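Local atomic coordinates of Card1 endonuclease domain-containing protein (Vibrio cholerae, PDB entry 1XMX), a protein that is of unknown function but carries a Card1-like endonuclease domain of the PDDEXK clan and may therefore bind nucleic acid. Residues A[194-208]-A[236-250]. Sequence-based numbering, arbitrary orientation.
Sequences LATTCRKEQKLDVEL and GILTFINEEARRFAN
Val206 and Leu238 form the hydrogen-bonded pair at the middle of a short antiparallel pairing between strands 205-207 and 237-240. Leu238 N donates to Val206 O (2.9 Å), and Val206 N returns a bond to Leu238 O. The pairing is extended at both ends: Leu208 N donates to Gly236 O, and Phe240 N to Leu204 O (2.7 Å). In the flanking non-hydrogen-bonded pairs, Asp205 CA and Glu207 CA bring their hydrogens to Leu238 O and Gly236 O.

Apolar packing fills the angle between this antiparallel strand pair and helix 194-201. The Phe240 ring stands between Leu238 CG on one face and Arg246 CA on the opposite face, and Cys198 SG lies at its edge, 3.8 Å from CE2. Leu208 CD1 packs on Leu238 CB, on the same side of the sheet as Val206. Leu204 CD2 lies against Asn242 C and Glu243 OE1. Separately, a water donates to both Glu243 OE1 and Lys203 O, bridging the segments.

The two helix segments cross at 137°, with Ala195 CB set against Ala249 and Asn250. Arg246 leaves its helix with CG anti to the backbone N (chi1 179°), then bends twice, which lays one face of its guanidinium against the aliphatic stem of Arg199, whose CG lies over the centre of that group. The guanidinium planes are 73° apart, and the two NH1 atoms, 3.8 Å apart, make a like-charge approach.

A Schellman motif at Gln202 ends one helix; Asn242 OD1 N-caps the other, accepting from Ala245 N. Strand 231-234 completes the three-stranded sheet, a topology consistent with a winged helix. Leu194 touches Leu218, Leu238 touches Leu222, and Leu208 both, on helix 216-227; Glu244 and Phe248 lie against helix 164-179, at Leu166, Leu170 and Leu173, Phe248 also meeting the Trp177 ring.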
loop_
_atom_site.group_PDB
_atom_site.type_symbol
_atom_site.label_atom_id
_atom_site.label_comp_id
_atom_site.label_asym_id
_atom_site.label_seq_id
_atom_site.Cartn_x
_atom_site.Cartn_y
_atom_site.Cartn_z
ATOM N N LEU A 194 -9.966 -14.786 -26.152
ATOM C CA LEU A 194 -9.577 -14.103 -27.397
ATOM C C LEU A 194 -8.372 -13.170 -27.196
ATOM O O LEU A 194 -7.411 -13.218 -27.957
ATOM C CB LEU A 194 -10.750 -13.306 -27.999
ATOM C CG LEU A 194 -12.004 -14.098 -28.460
ATOM C CD1 LEU A 194 -13.164 -13.130 -28.683
ATOM C CD2 LEU A 194 -11.778 -14.866 -29.746
ATOM N N ALA A 195 -8.423 -12.317 -26.183
ATOM C CA ALA A 195 -7.243 -11.472 -25.870
ATOM C C ALA A 195 -5.982 -12.311 -25.610
ATOM O O ALA A 195 -4.907 -11.966 -26.044
ATOM C CB ALA A 195 -7.541 -10.535 -24.689
ATOM N N THR A 196 -6.137 -13.428 -24.905
ATOM C CA THR A 196 -5.023 -14.313 -24.602
ATOM C C THR A 196 -4.418 -14.971 -25.857
ATOM O O THR A 196 -3.196 -15.119 -25.950
ATOM C CB THR A 196 -5.453 -15.367 -23.608
ATOM O OG1 THR A 196 -5.798 -14.709 -22.375
ATOM C CG2 THR A 196 -4.342 -16.379 -23.361
ATOM N N THR A 197 -5.277 -15.359 -26.798
ATOM C CA THR A 197 -4.824 -15.861 -28.108
ATOM C C THR A 197 -3.945 -14.832 -28.857
ATOM O O THR A 197 -2.889 -15.203 -29.423
ATOM C CB THR A 197 -6.022 -16.275 -28.963
ATOM O OG1 THR A 197 -6.630 -17.416 -28.362
ATOM C CG2 THR A 197 -5.603 -16.705 -30.376
ATOM N N CYS A 198 -4.379 -13.561 -28.845
ATOM C CA CYS A 198 -3.614 -12.467 -29.430
ATOM C C CYS A 198 -2.280 -12.343 -28.711
ATOM O O CYS A 198 -1.261 -12.248 -29.369
ATOM C CB CYS A 198 -4.348 -11.111 -29.313
ATOM S SG CYS A 198 -5.902 -11.023 -30.173
ATOM N N ARG A 199 -2.296 -12.287 -27.374
ATOM C CA ARG A 199 -1.063 -12.245 -26.600
ATOM C C ARG A 199 -0.077 -13.358 -26.963
ATOM O O ARG A 199 1.085 -13.082 -27.234
ATOM C CB ARG A 199 -1.317 -12.283 -25.089
ATOM C CG ARG A 199 -0.053 -11.854 -24.341
ATOM C CD ARG A 199 -0.131 -11.970 -22.823
ATOM N NE ARG A 199 -0.449 -13.327 -22.390
ATOM C CZ ARG A 199 -1.636 -13.715 -21.935
ATOM N NH1 ARG A 199 -2.656 -12.852 -21.862
ATOM N NH2 ARG A 199 -1.806 -14.979 -21.573
ATOM N N LYS A 200 -0.537 -14.607 -26.946
ATOM C CA LYS A 200 0.319 -15.748 -27.258
ATOM C C LYS A 200 0.823 -15.744 -28.700
ATOM O O LYS A 200 1.889 -16.276 -28.975
ATOM C CB LYS A 200 -0.392 -17.069 -26.982
ATOM C CG LYS A 200 -0.697 -17.264 -25.505
ATOM C CD LYS A 200 -1.400 -18.577 -25.234
ATOM C CE LYS A 200 -1.512 -18.766 -23.727
ATOM N NZ LYS A 200 -1.960 -20.159 -23.481
ATOM N N GLU A 201 0.056 -15.152 -29.611
ATOM C CA GLU A 201 0.431 -15.141 -31.010
ATOM C C GLU A 201 1.235 -13.915 -31.374
ATOM O O GLU A 201 1.784 -13.840 -32.488
ATOM C CB GLU A 201 -0.822 -15.140 -31.834
ATOM C CG GLU A 201 -1.712 -16.219 -31.422
ATOM C CD GLU A 201 -1.687 -17.292 -32.412
ATOM O OE1 GLU A 201 -0.635 -17.966 -32.510
ATOM O OE2 GLU A 201 -2.720 -17.423 -33.121
ATOM N N GLN A 202 1.308 -12.990 -30.407
ATOM C CA GLN A 202 1.926 -11.680 -30.554
ATOM C C GLN A 202 1.302 -10.824 -31.627
ATOM O O GLN A 202 1.988 -10.169 -32.383
ATOM C CB GLN A 202 3.445 -11.781 -30.725
ATOM C CG GLN A 202 4.084 -12.512 -29.597
ATOM C CD GLN A 202 5.561 -12.535 -29.740
ATOM O OE1 GLN A 202 6.138 -11.830 -30.592
ATOM N NE2 GLN A 202 6.213 -13.342 -28.907
ATOM N N LYS A 203 -0.021 -10.832 -31.681
ATOM C CA LYS A 203 -0.716 -9.991 -32.637
ATOM C C LYS A 203 -1.916 -9.305 -32.000
ATOM O O LYS A 203 -2.220 -9.467 -30.770
ATOM C CB LYS A 203 -1.088 -10.782 -33.909
ATOM C CG LYS A 203 -1.926 -12.027 -33.713
ATOM C CD LYS A 203 -1.792 -12.847 -35.009
ATOM C CE LYS A 203 -2.955 -13.783 -35.225
ATOM N NZ LYS A 203 -2.958 -14.844 -34.169
ATOM N N LEU A 204 -2.585 -8.479 -32.777
ATOM C CA LEU A 204 -3.639 -7.708 -32.167
ATOM C C LEU A 204 -4.952 -8.088 -32.780
ATOM O O LEU A 204 -5.969 -7.496 -32.465
ATOM C CB LEU A 204 -3.366 -6.217 -32.268
ATOM C CG LEU A 204 -2.100 -5.778 -31.554
ATOM C CD1 LEU A 204 -1.700 -4.357 -32.002
ATOM C CD2 LEU A 204 -2.322 -5.831 -30.025
ATOM N N ASP A 205 -4.920 -9.121 -33.607
ATOM C CA ASP A 205 -6.119 -9.605 -34.274
ATOM C C ASP A 205 -6.317 -11.095 -34.064
ATOM O O ASP A 205 -5.383 -11.793 -33.737
ATOM C CB ASP A 205 -6.231 -9.163 -35.747
ATOM C CG ASP A 205 -5.146 -9.705 -36.625
ATOM O OD1 ASP A 205 -5.292 -10.835 -37.116
ATOM O OD2 ASP A 205 -4.172 -8.980 -36.905
ATOM N N VAL A 206 -7.570 -11.516 -34.124
ATOM C CA VAL A 206 -7.981 -12.868 -33.845
ATOM C C VAL A 206 -9.330 -13.085 -34.537
ATOM O O VAL A 206 -10.226 -12.226 -34.518
ATOM C CB VAL A 206 -8.051 -13.172 -32.299
ATOM C CG1 VAL A 206 -9.062 -12.231 -31.566
ATOM C CG2 VAL A 206 -8.399 -14.634 -32.024
ATOM N N GLU A 207 -9.436 -14.194 -35.247
ATOM C CA GLU A 207 -10.694 -14.561 -35.927
ATOM C C GLU A 207 -11.521 -15.416 -34.977
ATOM O O GLU A 207 -11.027 -16.394 -34.407
ATOM C CB GLU A 207 -10.424 -15.364 -37.202
ATOM C CG GLU A 207 -11.629 -15.332 -38.214
ATOM C CD GLU A 207 -11.336 -16.150 -39.494
ATOM O OE1 GLU A 207 -10.481 -17.073 -39.444
ATOM O OE2 GLU A 207 -11.971 -15.853 -40.549
ATOM N N LEU A 208 -12.769 -15.035 -34.808
ATOM C CA LEU A 208 -13.682 -15.780 -33.949
ATOM C C LEU A 208 -14.257 -16.967 -34.711
ATOM O O LEU A 208 -14.556 -16.863 -35.948
ATOM C CB LEU A 208 -14.822 -14.853 -33.494
ATOM C CG LEU A 208 -14.546 -13.870 -32.333
ATOM C CD1 LEU A 208 -13.419 -12.859 -32.572
ATOM C CD2 LEU A 208 -15.801 -13.166 -31.951
ATOM N N GLY A 236 -16.138 -11.287 -38.538
ATOM C CA GLY A 236 -15.634 -12.221 -37.511
ATOM C C GLY A 236 -14.184 -12.014 -37.052
ATOM O O GLY A 236 -13.645 -12.818 -36.290
ATOM N N ILE A 237 -13.548 -10.931 -37.505
ATOM C CA ILE A 237 -12.225 -10.577 -37.027
ATOM C C ILE A 237 -12.255 -9.433 -36.061
ATOM O O ILE A 237 -12.769 -8.348 -36.356
ATOM C CB ILE A 237 -11.276 -10.308 -38.137
ATOM C CG1 ILE A 237 -11.321 -11.510 -39.076
ATOM C CG2 ILE A 237 -9.842 -10.136 -37.620
ATOM C CD1 ILE A 237 -11.097 -11.096 -40.380
ATOM N N LEU A 238 -11.696 -9.700 -34.882
ATOM C CA LEU A 238 -11.528 -8.683 -33.847
ATOM C C LEU A 238 -10.083 -8.163 -33.837
ATOM O O LEU A 238 -9.139 -8.946 -33.719
ATOM C CB LEU A 238 -11.912 -9.268 -32.479
ATOM C CG LEU A 238 -11.575 -8.425 -31.233
ATOM C CD1 LEU A 238 -12.492 -7.214 -31.127
ATOM C CD2 LEU A 238 -11.662 -9.290 -29.954
ATOM N N THR A 239 -9.896 -6.845 -34.004
ATOM C CA THR A 239 -8.549 -6.270 -33.982
ATOM C C THR A 239 -8.468 -5.207 -32.870
ATOM O O THR A 239 -9.217 -4.229 -32.904
ATOM C CB THR A 239 -8.198 -5.619 -35.324
ATOM O OG1 THR A 239 -8.563 -6.503 -36.395
ATOM C CG2 THR A 239 -6.667 -5.253 -35.405
ATOM N N PHE A 240 -7.583 -5.390 -31.890
ATOM C CA PHE A 240 -7.286 -4.282 -30.963
ATOM C C PHE A 240 -6.382 -3.198 -31.599
ATOM O O PHE A 240 -5.494 -3.505 -32.431
ATOM C CB PHE A 240 -6.711 -4.811 -29.652
ATOM C CG PHE A 240 -7.565 -5.888 -29.017
ATOM C CD1 PHE A 240 -8.657 -5.547 -28.205
ATOM C CD2 PHE A 240 -7.265 -7.229 -29.215
ATOM C CE1 PHE A 240 -9.441 -6.566 -27.571
ATOM C CE2 PHE A 240 -8.032 -8.242 -28.635
ATOM C CZ PHE A 240 -9.130 -7.917 -27.815
ATOM N N ILE A 241 -6.646 -1.934 -31.254
ATOM C CA ILE A 241 -5.827 -0.867 -31.763
ATOM C C ILE A 241 -4.398 -0.960 -31.217
ATOM O O ILE A 241 -3.455 -0.514 -31.866
ATOM C CB ILE A 241 -6.432 0.513 -31.468
ATOM C CG1 ILE A 241 -6.614 0.742 -29.964
ATOM C CG2 ILE A 241 -7.773 0.649 -32.197
ATOM C CD1 ILE A 241 -6.738 2.224 -29.581
ATOM N N ASN A 242 -4.240 -1.527 -30.025
ATOM C CA ASN A 242 -2.908 -1.644 -29.436
ATOM C C ASN A 242 -2.821 -2.619 -28.252
ATOM O O ASN A 242 -3.818 -3.192 -27.845
ATOM C CB ASN A 242 -2.308 -0.251 -29.106
ATOM C CG ASN A 242 -3.166 0.553 -28.120
ATOM O OD1 ASN A 242 -3.763 0.000 -27.174
ATOM N ND2 ASN A 242 -3.240 1.860 -28.342
ATOM N N GLU A 243 -1.622 -2.794 -27.704
ATOM C CA GLU A 243 -1.379 -3.753 -26.607
ATOM C C GLU A 243 -2.153 -3.411 -25.360
ATOM O O GLU A 243 -2.630 -4.295 -24.655
ATOM C CB GLU A 243 0.099 -3.784 -26.225
ATOM C CG GLU A 243 0.985 -4.207 -27.363
ATOM C CD GLU A 243 1.202 -5.712 -27.365
ATOM O OE1 GLU A 243 0.353 -6.422 -27.974
ATOM O OE2 GLU A 243 2.214 -6.168 -26.742
ATOM N N GLU A 244 -2.243 -2.114 -25.071
ATOM C CA GLU A 244 -2.989 -1.646 -23.896
ATOM C C GLU A 244 -4.482 -1.955 -24.033
ATOM O O GLU A 244 -5.104 -2.316 -23.055
ATOM C CB GLU A 244 -2.772 -0.165 -23.648
ATOM C CG GLU A 244 -3.714 0.407 -22.590
ATOM C CD GLU A 244 -3.882 1.932 -22.715
ATOM O OE1 GLU A 244 -4.519 2.368 -23.709
ATOM O OE2 GLU A 244 -3.411 2.695 -21.829
ATOM N N ALA A 245 -5.036 -1.873 -25.251
ATOM C CA ALA A 245 -6.431 -2.307 -25.484
ATOM C C ALA A 245 -6.548 -3.812 -25.398
ATOM O O ALA A 245 -7.508 -4.329 -24.872
ATOM C CB ALA A 245 -6.950 -1.803 -26.832
ATOM N N ARG A 246 -5.592 -4.538 -25.939
ATOM C CA ARG A 246 -5.609 -5.981 -25.752
ATOM C C ARG A 246 -5.516 -6.398 -24.266
ATOM O O ARG A 246 -6.265 -7.240 -23.821
ATOM C CB ARG A 246 -4.506 -6.666 -26.550
ATOM C CG ARG A 246 -4.508 -8.208 -26.328
ATOM C CD ARG A 246 -3.165 -8.925 -26.343
ATOM N NE ARG A 246 -2.050 -8.476 -25.472
ATOM C CZ ARG A 246 -1.830 -8.703 -24.158
ATOM N NH1 ARG A 246 -2.686 -9.355 -23.319
ATOM N NH2 ARG A 246 -0.678 -8.245 -23.662
ATOM N N ARG A 247 -4.607 -5.803 -23.492
ATOM C CA ARG A 247 -4.477 -6.112 -22.057
ATOM C C ARG A 247 -5.749 -5.786 -21.284
ATOM O O ARG A 247 -6.093 -6.464 -20.312
ATOM C CB ARG A 247 -3.350 -5.285 -21.407
ATOM C CG ARG A 247 -1.983 -5.945 -21.474
ATOM C CD ARG A 247 -0.887 -5.055 -20.827
ATOM N NE ARG A 247 -0.053 -4.453 -21.873
ATOM C CZ ARG A 247 0.195 -3.148 -21.989
ATOM N NH1 ARG A 247 -0.311 -2.304 -21.101
ATOM N NH2 ARG A 247 0.971 -2.687 -22.981
ATOM N N PHE A 248 -6.412 -4.729 -21.720
ATOM C CA PHE A 248 -7.590 -4.203 -21.073
ATOM C C PHE A 248 -8.654 -5.250 -21.182
ATOM O O PHE A 248 -9.290 -5.568 -20.169
ATOM C CB PHE A 248 -8.036 -2.926 -21.767
ATOM C CG PHE A 248 -9.294 -2.310 -21.193
ATOM C CD1 PHE A 248 -9.241 -1.469 -20.083
ATOM C CD2 PHE A 248 -10.533 -2.518 -21.809
ATOM C CE1 PHE A 248 -10.410 -0.886 -19.557
ATOM C CE2 PHE A 248 -11.694 -1.936 -21.293
ATOM C CZ PHE A 248 -11.630 -1.117 -20.168
ATOM N N ALA A 249 -8.847 -5.777 -22.408
ATOM C CA ALA A 249 -9.863 -6.839 -22.690
ATOM C C ALA A 249 -9.437 -8.162 -22.116
ATOM O O ALA A 249 -10.251 -9.061 -21.881
ATOM C CB ALA A 249 -10.052 -7.011 -24.216
ATOM N N ASN A 250 -8.136 -8.303 -21.891
ATOM C CA ASN A 250 -7.676 -9.499 -21.248
ATOM C C ASN A 250 -8.087 -9.605 -19.757
ATOM O O ASN A 250 -8.159 -10.718 -19.189
ATOM C CB ASN A 250 -6.183 -9.682 -21.468
ATOM C CG ASN A 250 -5.817 -11.127 -21.615
ATOM O OD1 ASN A 250 -6.678 -11.995 -21.491
ATOM N ND2 ASN A 250 -4.537 -11.404 -21.903
HETATM O O HOH W 1 -0.550 -8.871 -28.750
#